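Local atomic coordinates of ribokinase (PDB entry 1VM7), a protein that probably phosphorylates D-ribose at O-5 with ATP and magnesium, as a homodimeric kinase of the PfkB carbohydrate kinase family, giving D-ribose 5-phosphate. Residues Val20-Ile25 with Gln147-Phe152; Ser100-Arg105 with Ile119-Ala124; Leu184-Pro189 with Val220-Val225. All blocks are in the same frame, centred on the assembly; numbering follows the deposited sequence.

Contact 1 (Val20-Ile25 with Gln147-Phe152); sequences VGSSNI and QNEIPF
The peptide group between Gly21 and Ser22 carries the methyl CG2 of Ile150 over one face, CG2 standing 3.7 Å from Gly21 C. The amide of Gln147 meets the same turn with its oxygen: Gly21 CA sits at the amide's edge, 3.4 Å from OE1, while the carbonyl oxygen of Val20 lies obliquely off that OE1. The glycine is tightly fitted here, since a beta carbon would strike Gln147 OE1. Gln147 reaches back because its chain bends about CB-CG (chi2 71°), and its NE2 is bonded to Gln57 OE1, which fixes which end of the amide faces Gly21. The carboxylate of Glu149 meets Ser22 through one oxygen. Ser22 OG donates to Glu149 OE1 over only 2.5 Å, a very short bond. Alongside it, Ser22 CB lies 3.4 Å from Glu149 CB. The serine hydroxyl is placed between its backbone N and carbonyl carbon (chi1 64°), which turns it to the glutamate. Behind these polar groups Ile150 CD1 packs at 4.1 Å on Val20 CG1, the two side chains crossing at about a right angle. A water adds a bridge, donating to Val20 O at 2.8 Å and accepting from Gln147 N at 2.9 Å. The contact joins two loops that leave neighbouring parallel strands, 17-20 and 143-146, of the large sheet. Gly54 N also bonds to Ser22 OG, and Lys53 N to Glu149 OE1. The serine hydroxyl and the Lys53 amide therefore hold one carboxylate oxygen in place, and the Gly54 amide positions the serine, consistent with the predicted role of Glu149, with Asn24 and Ile25, in binding ribose.

Contact 2 (Ser100-Arg105 with Ile119-Ala124); sequences SLPTGR and IIFPGA
Arg105 and Phe121 form an antiparallel hydrogen-bonded pair, and the tight part of the contact grows from it. Phe121 N donates to Arg105 O at 2.8 Å, and Arg105 N answers to Phe121 O at 3.0 Å. Next to the pair the chains run so close that Gly104 CA lies 3.2 Å from Pro122 O; a beta carbon at Gly104 would collide with that oxygen, and one at Gly123, whose phi is positive, would hit Pro102 O. That same Pro102 O accepts from Ala124 N at 2.9 Å. The buried Arg105 side chain runs beside Phe121, its guanidinium plane 88° from the ring, and folds back so that NE and NH2 both grip Thr103 O in the guanidinium plane; NH2 also makes a salt bridge to Asp78. A methionine in place of Arg105 would probably leave Thr103 O without both donors and Asp78 without its positive mate. The looser side belongs to partly exposed side chains. The Phe121 ring, swung out with CG anti to the backbone N (chi1 176°), presents its edge to Pro102, CE2 to CB 3.8 Å, and Leu101 CD1 rests at 3.6 Å against Gly123 O. Ile119 and Ile120 continue the small sheet by a parallel ladder into the second subunit, whose Met46 packs on Phe121. Backbone bonds thus tie 100-105 to the edge strand of the lid, where ribokinase dimers join, while the arginine holds the loop's own Thr103 O and ties it to Asp78.

Contact 3 (Leu184-Pro189 with Val220-Val225); sequences LDYLTP and VKNVIV
Backbone hydrogen bonds zip Leu184-Pro189 to Val220-Val225 as neighbouring parallel strands. Asn222 O receives Leu187 N at 2.9 Å, and Leu187 O takes Ile224 N at 2.8 Å. Toward the start of the pair Lys221 N reaches Leu184 O at 3.1 Å, and the bond from Asn222 N to Asp185 O is weak. CA-H...O contacts fill in between, as from Thr188 CA to Ile224 O. Among the polar side chains, Asn222 strengthens the weak spot: its ND2 donates to Asp185 O at 3.1 Å, with the acceptor in the amide plane, while OD1 is held by Asn236 ND2. The side chains of Asp185 and Lys221 meet through OD1 and the aliphatic CG; their charged ends look elsewhere, OD2 to Val166 N and NZ to Gly219 O. The aromatic contact is a stack of amide on ring. Asn222 lies beside Tyr186 with planes 13° apart, ND2 being 3.6 Å above the ring and offset toward its rim. Both side chains set CG anti to the carbonyl carbon (chi1 -68° and -65°), which makes them point the same way. Apolar contacts line the two sheet faces. Ile224 CD1 packs on Tyr186 CD2 at 3.5 Å, beneath helix 256-269, whose Phe264 meets the tyrosine ring edge-to-face; Leu187 CB rests 3.8 Å from Val220 CG1 on the face packed by helix 208-217. The strands are the two ends of a beta-alpha-beta crossover through helices 191-202 and 208-217, and they run on to Asn190 and Lys226, both predicted to bind ATP. With both ends of its amide paired, Asn222 is fixed in its rotation over the Tyr186 ring.

Contacts 1 and 2 adjoin, their centres 11 Å apart, and meet where Ile25 N probably bonds to Gly104 O, 3.0 Å away, within the small four-stranded sheet. Contact 3 stands apart: its centre is 18 Å from that of contact 1 and 29 Å from that of contact 2, with the chain's centre between contacts 2 and 3. Along the chain, contact 2 falls wholly between the two segments of contact 1, and contact 3 follows both. Contact 1 lies at the ends of strands 17-20 and 143-146 and runs into the small lid sheet of contact 2, shared across the dimer; contact 3 lies within the large sheet. Contact 1 therefore links lid and main domain around the predicted ribose site, whereas contact 3 lies beside residues predicted to bind ATP.

Contact 1 (Val20-Ile25 with Gln147-Phe152)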
ATOM      1  N   VAL A  20     -24.995  -6.435   0.566  1.00 33.01           N
ATOM      2  CA  VAL A  20     -24.460  -6.290  -0.770  1.00 33.01           C
ATOM      3  C   VAL A  20     -23.568  -5.053  -0.743  1.00 32.90           C
ATOM      4  O   VAL A  20     -24.029  -3.939  -0.572  1.00 32.88           O
ATOM      5  CB  VAL A  20     -25.555  -6.164  -1.835  1.00 33.16           C
ATOM      6  CG1 VAL A  20     -24.914  -6.003  -3.211  1.00 34.33           C
ATOM      7  CG2 VAL A  20     -26.487  -7.392  -1.810  1.00 32.34           C
ATOM      8  N   GLY A  21     -22.275  -5.259  -0.877  1.00 32.42           N
ATOM      9  CA  GLY A  21     -21.354  -4.182  -0.661  1.00 32.53           C
ATOM     10  C   GLY A  21     -19.879  -4.526  -0.714  1.00 32.48           C
ATOM     11  O   GLY A  21     -19.437  -5.495  -1.333  1.00 31.79           O
ATOM     12  N   SER A  22     -19.111  -3.685  -0.042  1.00 33.06           N
ATOM     13  CA  SER A  22     -17.697  -3.540  -0.276  1.00 33.08           C
ATOM     14  C   SER A  22     -16.808  -4.353   0.692  1.00 33.33           C
ATOM     15  O   SER A  22     -17.145  -4.563   1.858  1.00 33.07           O
ATOM     16  CB  SER A  22     -17.372  -2.062  -0.137  1.00 33.46           C
ATOM     17  OG  SER A  22     -17.624  -1.646   1.222  1.00 36.04           O
ATOM     18  N   SER A  23     -15.686  -4.835   0.159  1.00 33.64           N
ATOM     19  CA  SER A  23     -14.604  -5.462   0.932  1.00 33.66           C
ATOM     20  C   SER A  23     -13.278  -4.724   0.585  1.00 33.83           C
ATOM     21  O   SER A  23     -12.974  -4.567  -0.595  1.00 33.99           O
ATOM     22  CB  SER A  23     -14.394  -6.923   0.541  1.00 33.67           C
ATOM     23  OG  SER A  23     -15.519  -7.723   0.774  1.00 34.18           O
ATOM     24  N   ASN A  24     -12.512  -4.287   1.584  1.00 33.76           N
ATOM     25  CA  ASN A  24     -11.285  -3.503   1.413  1.00 35.11           C
ATOM     26  C   ASN A  24     -10.243  -4.039   2.386  1.00 35.26           C
ATOM     27  O   ASN A  24     -10.585  -4.495   3.496  1.00 36.46           O
ATOM     28  CB  ASN A  24     -11.635  -2.048   1.759  1.00 35.44           C
ATOM     29  CG  ASN A  24     -10.520  -1.073   1.488  1.00 39.43           C
ATOM     30  OD1 ASN A  24     -10.225  -0.725   0.319  1.00 42.94           O
ATOM     31  ND2 ASN A  24      -9.907  -0.564   2.580  1.00 39.59           N
ATOM     32  N   ILE A  25      -8.985  -3.994   1.982  1.00 34.92           N
ATOM     33  CA  ILE A  25      -7.864  -4.162   2.879  1.00 34.61           C
ATOM     34  C   ILE A  25      -7.411  -2.772   3.228  1.00 34.46           C
ATOM     35  O   ILE A  25      -7.120  -1.999   2.320  1.00 34.54           O
ATOM     36  CB  ILE A  25      -6.683  -4.823   2.147  1.00 34.42           C
ATOM     37  CG1 ILE A  25      -7.139  -6.133   1.511  1.00 36.85           C
ATOM     38  CG2 ILE A  25      -5.526  -5.071   3.093  1.00 34.38           C
ATOM     39  CD1 ILE A  25      -7.694  -7.138   2.491  1.00 36.27           C
ATOM     40  N   GLN A 147     -24.572  -0.062   1.272  1.00 32.82           N
ATOM     41  CA  GLN A 147     -23.826   1.166   1.530  1.00 32.21           C
ATOM     42  C   GLN A 147     -23.536   1.832   0.193  1.00 32.71           C
ATOM     43  O   GLN A 147     -24.224   1.574  -0.813  1.00 32.28           O
ATOM     44  CB  GLN A 147     -22.547   0.918   2.322  1.00 32.48           C
ATOM     45  CG  GLN A 147     -22.617  -0.224   3.325  1.00 31.49           C
ATOM     46  CD  GLN A 147     -22.667  -1.616   2.715  1.00 33.22           C
ATOM     47  OE1 GLN A 147     -22.026  -1.892   1.698  1.00 33.76           O
ATOM     48  NE2 GLN A 147     -23.404  -2.521   3.375  1.00 32.50           N
ATOM     49  N   ASN A 148     -22.557   2.728   0.147  1.00 32.97           N
ATOM     50  CA  ASN A 148     -22.278   3.383  -1.129  1.00 33.75           C
ATOM     51  C   ASN A 148     -20.832   3.210  -1.571  1.00 33.96           C
ATOM     52  O   ASN A 148     -20.261   4.148  -2.085  1.00 33.72           O
ATOM     53  CB  ASN A 148     -22.643   4.872  -1.056  1.00 33.90           C
ATOM     54  CG  ASN A 148     -22.613   5.566  -2.408  1.00 33.88           C
ATOM     55  OD1 ASN A 148     -23.051   5.022  -3.411  1.00 34.19           O
ATOM     56  ND2 ASN A 148     -22.135   6.793  -2.422  1.00 32.74           N
ATOM     57  N   GLU A 149     -20.282   2.003  -1.406  1.00 34.21           N
ATOM     58  CA  GLU A 149     -18.892   1.704  -1.779  1.00 34.74           C
ATOM     59  C   GLU A 149     -18.748   0.674  -2.939  1.00 34.64           C
ATOM     60  O   GLU A 149     -17.735  -0.007  -3.078  1.00 34.61           O
ATOM     61  CB  GLU A 149     -18.166   1.226  -0.547  1.00 34.94           C
ATOM     62  CG  GLU A 149     -17.784   2.352   0.419  1.00 35.29           C
ATOM     63  CD  GLU A 149     -16.898   1.844   1.555  1.00 34.98           C
ATOM     64  OE1 GLU A 149     -16.977   0.644   1.859  1.00 34.72           O
ATOM     65  OE2 GLU A 149     -16.115   2.635   2.131  1.00 35.27           O
ATOM     66  N   ILE A 150     -19.800   0.542  -3.731  1.00 34.12           N
ATOM     67  CA  ILE A 150     -19.786  -0.235  -4.950  1.00 33.59           C
ATOM     68  C   ILE A 150     -20.512   0.636  -5.964  1.00 33.26           C
ATOM     69  O   ILE A 150     -21.022   1.722  -5.618  1.00 33.33           O
ATOM     70  CB  ILE A 150     -20.450  -1.635  -4.747  1.00 33.69           C
ATOM     71  CG1 ILE A 150     -21.902  -1.500  -4.278  1.00 34.01           C
ATOM     72  CG2 ILE A 150     -19.648  -2.417  -3.745  1.00 34.39           C
ATOM     73  CD1 ILE A 150     -22.643  -2.798  -4.205  1.00 34.08           C
ATOM     74  N   PRO A 151     -20.532   0.213  -7.226  1.00 33.20           N
ATOM     75  CA  PRO A 151     -21.186   1.063  -8.215  1.00 33.09           C
ATOM     76  C   PRO A 151     -22.622   1.338  -7.818  1.00 32.84           C
ATOM     77  O   PRO A 151     -23.329   0.411  -7.411  1.00 32.68           O
ATOM     78  CB  PRO A 151     -21.130   0.193  -9.483  1.00 32.60           C
ATOM     79  CG  PRO A 151     -19.946  -0.630  -9.302  1.00 32.10           C
ATOM     80  CD  PRO A 151     -19.993  -1.007  -7.865  1.00 32.86           C
ATOM     81  N   PHE A 152     -23.034   2.600  -7.883  1.00 33.14           N
ATOM     82  CA  PHE A 152     -24.324   2.961  -7.346  1.00 33.27           C
ATOM     83  C   PHE A 152     -25.433   2.185  -8.058  1.00 33.19           C
ATOM     84  O   PHE A 152     -26.417   1.775  -7.454  1.00 32.48           O
ATOM     85  CB  PHE A 152     -24.576   4.456  -7.479  1.00 34.17           C
ATOM     86  CG  PHE A 152     -25.846   4.861  -6.846  1.00 34.18           C
ATOM     87  CD1 PHE A 152     -25.977   4.785  -5.464  1.00 33.69           C
ATOM     88  CD2 PHE A 152     -26.947   5.201  -7.623  1.00 33.59           C
ATOM     89  CE1 PHE A 152     -27.161   5.122  -4.850  1.00 34.76           C
ATOM     90  CE2 PHE A 152     -28.150   5.536  -7.016  1.00 34.34           C
ATOM     91  CZ  PHE A 152     -28.258   5.495  -5.627  1.00 34.87           C
TER
HETATM   92  O   HOH W   1     -23.872  -1.202  -1.301  1.00 23.75           O

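Contact 2 (Ser100-Arg105 with Ile119-Ala124)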
ATOM      1  N   SER A 100     -10.769 -10.782 -11.481  1.00 33.86           N
ATOM      2  CA  SER A 100      -9.335 -10.683 -11.769  1.00 34.57           C
ATOM      3  C   SER A 100      -8.673  -9.333 -11.393  1.00 34.77           C
ATOM      4  O   SER A 100      -7.465  -9.173 -11.525  1.00 35.71           O
ATOM      5  CB  SER A 100      -9.084 -10.971 -13.250  1.00 34.53           C
ATOM      6  OG  SER A 100      -9.597  -9.897 -13.999  1.00 35.26           O
ATOM      7  N   LEU A 101      -9.436  -8.369 -10.887  1.00 34.75           N
ATOM      8  CA  LEU A 101      -8.834  -7.127 -10.431  1.00 34.00           C
ATOM      9  C   LEU A 101      -8.246  -7.364  -9.036  1.00 32.96           C
ATOM     10  O   LEU A 101      -8.635  -8.311  -8.355  1.00 32.97           O
ATOM     11  CB  LEU A 101      -9.862  -6.009 -10.398  1.00 34.58           C
ATOM     12  CG  LEU A 101     -10.371  -5.401 -11.717  1.00 36.63           C
ATOM     13  CD1 LEU A 101     -11.289  -4.229 -11.378  1.00 40.16           C
ATOM     14  CD2 LEU A 101      -9.268  -4.880 -12.617  1.00 37.71           C
ATOM     15  N   PRO A 102      -7.290  -6.521  -8.604  1.00 31.53           N
ATOM     16  CA  PRO A 102      -6.861  -6.658  -7.216  1.00 30.85           C
ATOM     17  C   PRO A 102      -8.011  -6.379  -6.272  1.00 30.39           C
ATOM     18  O   PRO A 102      -8.866  -5.559  -6.568  1.00 29.84           O
ATOM     19  CB  PRO A 102      -5.762  -5.589  -7.077  1.00 30.85           C
ATOM     20  CG  PRO A 102      -5.271  -5.392  -8.487  1.00 30.45           C
ATOM     21  CD  PRO A 102      -6.552  -5.441  -9.275  1.00 31.06           C
ATOM     22  N   THR A 103      -8.018  -7.071  -5.141  1.00 30.10           N
ATOM     23  CA  THR A 103      -8.953  -6.821  -4.081  1.00 30.31           C
ATOM     24  C   THR A 103      -8.842  -5.340  -3.752  1.00 30.51           C
ATOM     25  O   THR A 103      -7.754  -4.798  -3.791  1.00 29.81           O
ATOM     26  CB  THR A 103      -8.594  -7.687  -2.810  1.00 30.50           C
ATOM     27  OG1 THR A 103      -8.620  -9.087  -3.138  1.00 27.71           O
ATOM     28  CG2 THR A 103      -9.555  -7.416  -1.653  1.00 30.89           C
ATOM     29  N   GLY A 104      -9.952  -4.688  -3.420  1.00 31.29           N
ATOM     30  CA  GLY A 104      -9.954  -3.268  -3.082  1.00 31.37           C
ATOM     31  C   GLY A 104      -9.038  -3.044  -1.884  1.00 31.88           C
ATOM     32  O   GLY A 104      -8.925  -3.925  -0.969  1.00 32.32           O
ATOM     33  N   ARG A 105      -8.348  -1.918  -1.915  1.00 32.28           N
ATOM     34  CA  ARG A 105      -7.392  -1.562  -0.874  1.00 33.68           C
ATOM     35  C   ARG A 105      -7.357  -0.068  -0.609  1.00 33.50           C
ATOM     36  O   ARG A 105      -7.724   0.736  -1.466  1.00 34.59           O
ATOM     37  CB  ARG A 105      -6.025  -2.136  -1.180  1.00 34.52           C
ATOM     38  CG  ARG A 105      -5.301  -1.685  -2.404  1.00 34.54           C
ATOM     39  CD  ARG A 105      -4.252  -2.722  -2.734  1.00 36.60           C
ATOM     40  NE  ARG A 105      -4.911  -3.977  -3.036  1.00 38.72           N
ATOM     41  CZ  ARG A 105      -4.333  -5.162  -3.225  1.00 39.43           C
ATOM     42  NH1 ARG A 105      -3.019  -5.328  -3.173  1.00 39.75           N
ATOM     43  NH2 ARG A 105      -5.103  -6.204  -3.483  1.00 38.78           N
ATOM     44  N   ILE A 119      -5.241   6.981   0.177  1.00 33.25           N
ATOM     45  CA  ILE A 119      -5.461   6.682  -1.225  1.00 33.11           C
ATOM     46  C   ILE A 119      -6.260   5.384  -1.313  1.00 33.70           C
ATOM     47  O   ILE A 119      -5.842   4.367  -0.759  1.00 32.94           O
ATOM     48  CB  ILE A 119      -4.158   6.505  -1.967  1.00 33.36           C
ATOM     49  CG1 ILE A 119      -3.392   7.846  -2.047  1.00 34.20           C
ATOM     50  CG2 ILE A 119      -4.438   6.016  -3.373  1.00 35.18           C
ATOM     51  CD1 ILE A 119      -1.893   7.657  -2.310  1.00 35.38           C
ATOM     52  N   ILE A 120      -7.388   5.439  -2.023  1.00 33.39           N
ATOM     53  CA  ILE A 120      -8.303   4.332  -2.140  1.00 34.34           C
ATOM     54  C   ILE A 120      -8.270   3.761  -3.543  1.00 33.16           C
ATOM     55  O   ILE A 120      -8.459   4.490  -4.493  1.00 33.04           O
ATOM     56  CB  ILE A 120      -9.755   4.761  -1.813  1.00 34.85           C
ATOM     57  CG1 ILE A 120      -9.861   5.014  -0.314  1.00 38.13           C
ATOM     58  CG2 ILE A 120     -10.746   3.639  -2.214  1.00 36.38           C
ATOM     59  CD1 ILE A 120     -11.165   5.563   0.125  1.00 42.47           C
ATOM     60  N   PHE A 121      -8.034   2.451  -3.643  1.00 32.54           N
ATOM     61  CA  PHE A 121      -8.091   1.745  -4.909  1.00 31.98           C
ATOM     62  C   PHE A 121      -9.281   0.826  -4.849  1.00 31.86           C
ATOM     63  O   PHE A 121      -9.270  -0.203  -4.150  1.00 31.65           O
ATOM     64  CB  PHE A 121      -6.820   0.972  -5.153  1.00 32.40           C
ATOM     65  CG  PHE A 121      -6.850   0.152  -6.407  1.00 31.40           C
ATOM     66  CD1 PHE A 121      -6.808   0.755  -7.630  1.00 30.96           C
ATOM     67  CD2 PHE A 121      -6.923  -1.225  -6.344  1.00 33.50           C
ATOM     68  CE1 PHE A 121      -6.812  -0.015  -8.790  1.00 31.37           C
ATOM     69  CE2 PHE A 121      -6.899  -1.990  -7.493  1.00 30.83           C
ATOM     70  CZ  PHE A 121      -6.854  -1.379  -8.698  1.00 30.75           C
ATOM     71  N   PRO A 122     -10.357   1.217  -5.522  1.00 31.35           N
ATOM     72  CA  PRO A 122     -11.542   0.366  -5.437  1.00 31.25           C
ATOM     73  C   PRO A 122     -11.364  -1.067  -5.876  1.00 30.85           C
ATOM     74  O   PRO A 122     -11.895  -1.977  -5.239  1.00 31.92           O
ATOM     75  CB  PRO A 122     -12.561   1.093  -6.291  1.00 30.81           C
ATOM     76  CG  PRO A 122     -12.120   2.506  -6.269  1.00 31.23           C
ATOM     77  CD  PRO A 122     -10.637   2.475  -6.225  1.00 31.95           C
ATOM     78  N   GLY A 123     -10.658  -1.249  -6.965  1.00 30.31           N
ATOM     79  CA  GLY A 123     -10.332  -2.562  -7.460  1.00 30.35           C
ATOM     80  C   GLY A 123     -11.584  -3.369  -7.694  1.00 30.32           C
ATOM     81  O   GLY A 123     -12.549  -2.888  -8.318  1.00 28.93           O
ATOM     82  N   ALA A 124     -11.568  -4.583  -7.145  1.00 30.55           N
ATOM     83  CA  ALA A 124     -12.637  -5.554  -7.312  1.00 30.55           C
ATOM     84  C   ALA A 124     -14.016  -4.995  -6.953  1.00 30.71           C
ATOM     85  O   ALA A 124     -15.001  -5.388  -7.553  1.00 31.09           O
ATOM     86  CB  ALA A 124     -12.335  -6.799  -6.471  1.00 30.08           C
TER

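Contact 3 (Leu184-Pro189 with Val220-Val225)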
ATOM      1  N   LEU A 184     -36.350   2.687   0.013  1.00 32.43           N
ATOM      2  CA  LEU A 184     -35.716   2.426   1.301  1.00 32.11           C
ATOM      3  C   LEU A 184     -36.703   2.240   2.431  1.00 31.81           C
ATOM      4  O   LEU A 184     -37.653   3.000   2.569  1.00 31.75           O
ATOM      5  CB  LEU A 184     -34.834   3.602   1.698  1.00 32.10           C
ATOM      6  CG  LEU A 184     -33.712   3.989   0.747  1.00 32.61           C
ATOM      7  CD1 LEU A 184     -32.808   4.931   1.476  1.00 31.67           C
ATOM      8  CD2 LEU A 184     -32.955   2.750   0.191  1.00 32.20           C
ATOM      9  N   ASP A 185     -36.433   1.250   3.269  1.00 31.71           N
ATOM     10  CA  ASP A 185     -37.126   1.089   4.543  1.00 32.05           C
ATOM     11  C   ASP A 185     -36.369   1.834   5.650  1.00 31.56           C
ATOM     12  O   ASP A 185     -36.964   2.417   6.540  1.00 31.30           O
ATOM     13  CB  ASP A 185     -37.313  -0.409   4.845  1.00 32.23           C
ATOM     14  CG  ASP A 185     -38.275  -1.069   3.856  1.00 33.73           C
ATOM     15  OD1 ASP A 185     -39.487  -0.839   3.982  1.00 34.99           O
ATOM     16  OD2 ASP A 185     -37.830  -1.766   2.927  1.00 36.87           O
ATOM     17  N   TYR A 186     -35.047   1.825   5.565  1.00 31.54           N
ATOM     18  CA  TYR A 186     -34.188   2.561   6.495  1.00 31.29           C
ATOM     19  C   TYR A 186     -33.093   3.294   5.741  1.00 31.41           C
ATOM     20  O   TYR A 186     -32.398   2.710   4.886  1.00 31.38           O
ATOM     21  CB  TYR A 186     -33.550   1.625   7.547  1.00 31.26           C
ATOM     22  CG  TYR A 186     -34.550   1.045   8.502  1.00 31.33           C
ATOM     23  CD1 TYR A 186     -35.204  -0.140   8.212  1.00 31.02           C
ATOM     24  CD2 TYR A 186     -34.878   1.702   9.680  1.00 32.26           C
ATOM     25  CE1 TYR A 186     -36.133  -0.667   9.062  1.00 31.11           C
ATOM     26  CE2 TYR A 186     -35.832   1.186  10.535  1.00 31.63           C
ATOM     27  CZ  TYR A 186     -36.449  -0.011  10.225  1.00 31.69           C
ATOM     28  OH  TYR A 186     -37.408  -0.551  11.065  1.00 31.91           O
ATOM     29  N   LEU A 187     -32.957   4.586   6.049  1.00 31.90           N
ATOM     30  CA  LEU A 187     -31.809   5.374   5.621  1.00 31.92           C
ATOM     31  C   LEU A 187     -31.036   5.734   6.881  1.00 31.91           C
ATOM     32  O   LEU A 187     -31.611   6.249   7.834  1.00 31.53           O
ATOM     33  CB  LEU A 187     -32.271   6.651   4.905  1.00 32.15           C
ATOM     34  CG  LEU A 187     -31.175   7.539   4.301  1.00 30.90           C
ATOM     35  CD1 LEU A 187     -30.603   6.888   3.083  1.00 31.63           C
ATOM     36  CD2 LEU A 187     -31.698   8.922   3.968  1.00 32.62           C
ATOM     37  N   THR A 188     -29.737   5.474   6.895  1.00 32.24           N
ATOM     38  CA  THR A 188     -28.967   5.555   8.153  1.00 32.87           C
ATOM     39  C   THR A 188     -27.760   6.482   8.022  1.00 33.07           C
ATOM     40  O   THR A 188     -26.636   6.044   8.127  1.00 33.90           O
ATOM     41  CB  THR A 188     -28.487   4.149   8.609  1.00 33.00           C
ATOM     42  OG1 THR A 188     -27.516   3.637   7.684  1.00 33.23           O
ATOM     43  CG2 THR A 188     -29.661   3.163   8.693  1.00 33.69           C
ATOM     44  N   PRO A 189     -27.986   7.772   7.762  1.00 33.54           N
ATOM     45  CA  PRO A 189     -26.848   8.662   7.617  1.00 33.95           C
ATOM     46  C   PRO A 189     -26.270   9.027   8.971  1.00 33.79           C
ATOM     47  O   PRO A 189     -26.998   9.050   9.939  1.00 33.64           O
ATOM     48  CB  PRO A 189     -27.474   9.913   6.977  1.00 33.54           C
ATOM     49  CG  PRO A 189     -28.838   9.932   7.577  1.00 33.61           C
ATOM     50  CD  PRO A 189     -29.263   8.501   7.646  1.00 33.24           C
ATOM     51  N   VAL A 220     -38.777   7.323   1.815  1.00 32.53           N
ATOM     52  CA  VAL A 220     -37.995   6.587   2.805  1.00 32.38           C
ATOM     53  C   VAL A 220     -38.913   6.322   3.974  1.00 32.15           C
ATOM     54  O   VAL A 220     -39.548   7.229   4.448  1.00 31.72           O
ATOM     55  CB  VAL A 220     -36.772   7.417   3.325  1.00 32.41           C
ATOM     56  CG1 VAL A 220     -36.083   6.705   4.486  1.00 31.48           C
ATOM     57  CG2 VAL A 220     -35.803   7.732   2.198  1.00 32.02           C
ATOM     58  N   LYS A 221     -38.960   5.093   4.462  1.00 32.70           N
ATOM     59  CA  LYS A 221     -39.908   4.742   5.518  1.00 33.06           C
ATOM     60  C   LYS A 221     -39.413   5.155   6.906  1.00 32.56           C
ATOM     61  O   LYS A 221     -40.192   5.610   7.730  1.00 32.62           O
ATOM     62  CB  LYS A 221     -40.196   3.225   5.483  1.00 33.62           C
ATOM     63  CG  LYS A 221     -40.768   2.717   4.132  1.00 34.39           C
ATOM     64  CD  LYS A 221     -42.215   3.218   3.887  1.00 36.06           C
ATOM     65  CE  LYS A 221     -42.717   2.898   2.471  1.00 36.25           C
ATOM     66  NZ  LYS A 221     -42.307   3.945   1.458  1.00 36.37           N
ATOM     67  N   ASN A 222     -38.126   4.965   7.167  1.00 32.07           N
ATOM     68  CA  ASN A 222     -37.509   5.342   8.442  1.00 31.65           C
ATOM     69  C   ASN A 222     -36.162   5.997   8.186  1.00 31.75           C
ATOM     70  O   ASN A 222     -35.355   5.473   7.396  1.00 31.38           O
ATOM     71  CB  ASN A 222     -37.230   4.117   9.317  1.00 31.43           C
ATOM     72  CG  ASN A 222     -38.480   3.394   9.762  1.00 31.57           C
ATOM     73  OD1 ASN A 222     -39.030   3.690  10.825  1.00 31.45           O
ATOM     74  ND2 ASN A 222     -38.941   2.438   8.951  1.00 29.96           N
ATOM     75  N   VAL A 223     -35.901   7.128   8.833  1.00 31.67           N
ATOM     76  CA  VAL A 223     -34.527   7.647   8.877  1.00 31.73           C
ATOM     77  C   VAL A 223     -33.922   7.427  10.260  1.00 31.85           C
ATOM     78  O   VAL A 223     -34.497   7.805  11.265  1.00 31.86           O
ATOM     79  CB  VAL A 223     -34.435   9.161   8.537  1.00 31.37           C
ATOM     80  CG1 VAL A 223     -32.941   9.575   8.442  1.00 31.27           C
ATOM     81  CG2 VAL A 223     -35.169   9.467   7.239  1.00 30.42           C
ATOM     82  N   ILE A 224     -32.741   6.825  10.295  1.00 32.72           N
ATOM     83  CA  ILE A 224     -31.992   6.690  11.539  1.00 32.77           C
ATOM     84  C   ILE A 224     -30.750   7.537  11.398  1.00 33.19           C
ATOM     85  O   ILE A 224     -29.865   7.226  10.610  1.00 32.93           O
ATOM     86  CB  ILE A 224     -31.578   5.238  11.816  1.00 32.89           C
ATOM     87  CG1 ILE A 224     -32.814   4.343  11.923  1.00 32.60           C
ATOM     88  CG2 ILE A 224     -30.758   5.146  13.105  1.00 31.91           C
ATOM     89  CD1 ILE A 224     -32.462   2.869  11.976  1.00 34.09           C
ATOM     90  N   VAL A 225     -30.680   8.616  12.156  1.00 33.54           N
ATOM     91  CA  VAL A 225     -29.505   9.466  12.084  1.00 34.26           C
ATOM     92  C   VAL A 225     -28.550   9.105  13.215  1.00 34.54           C
ATOM     93  O   VAL A 225     -28.878   9.274  14.369  1.00 34.18           O
ATOM     94  CB  VAL A 225     -29.846  10.959  12.141  1.00 34.47           C
ATOM     95  CG1 VAL A 225     -28.619  11.792  11.771  1.00 35.06           C
ATOM     96  CG2 VAL A 225     -31.030  11.286  11.197  1.00 34.64           C
TER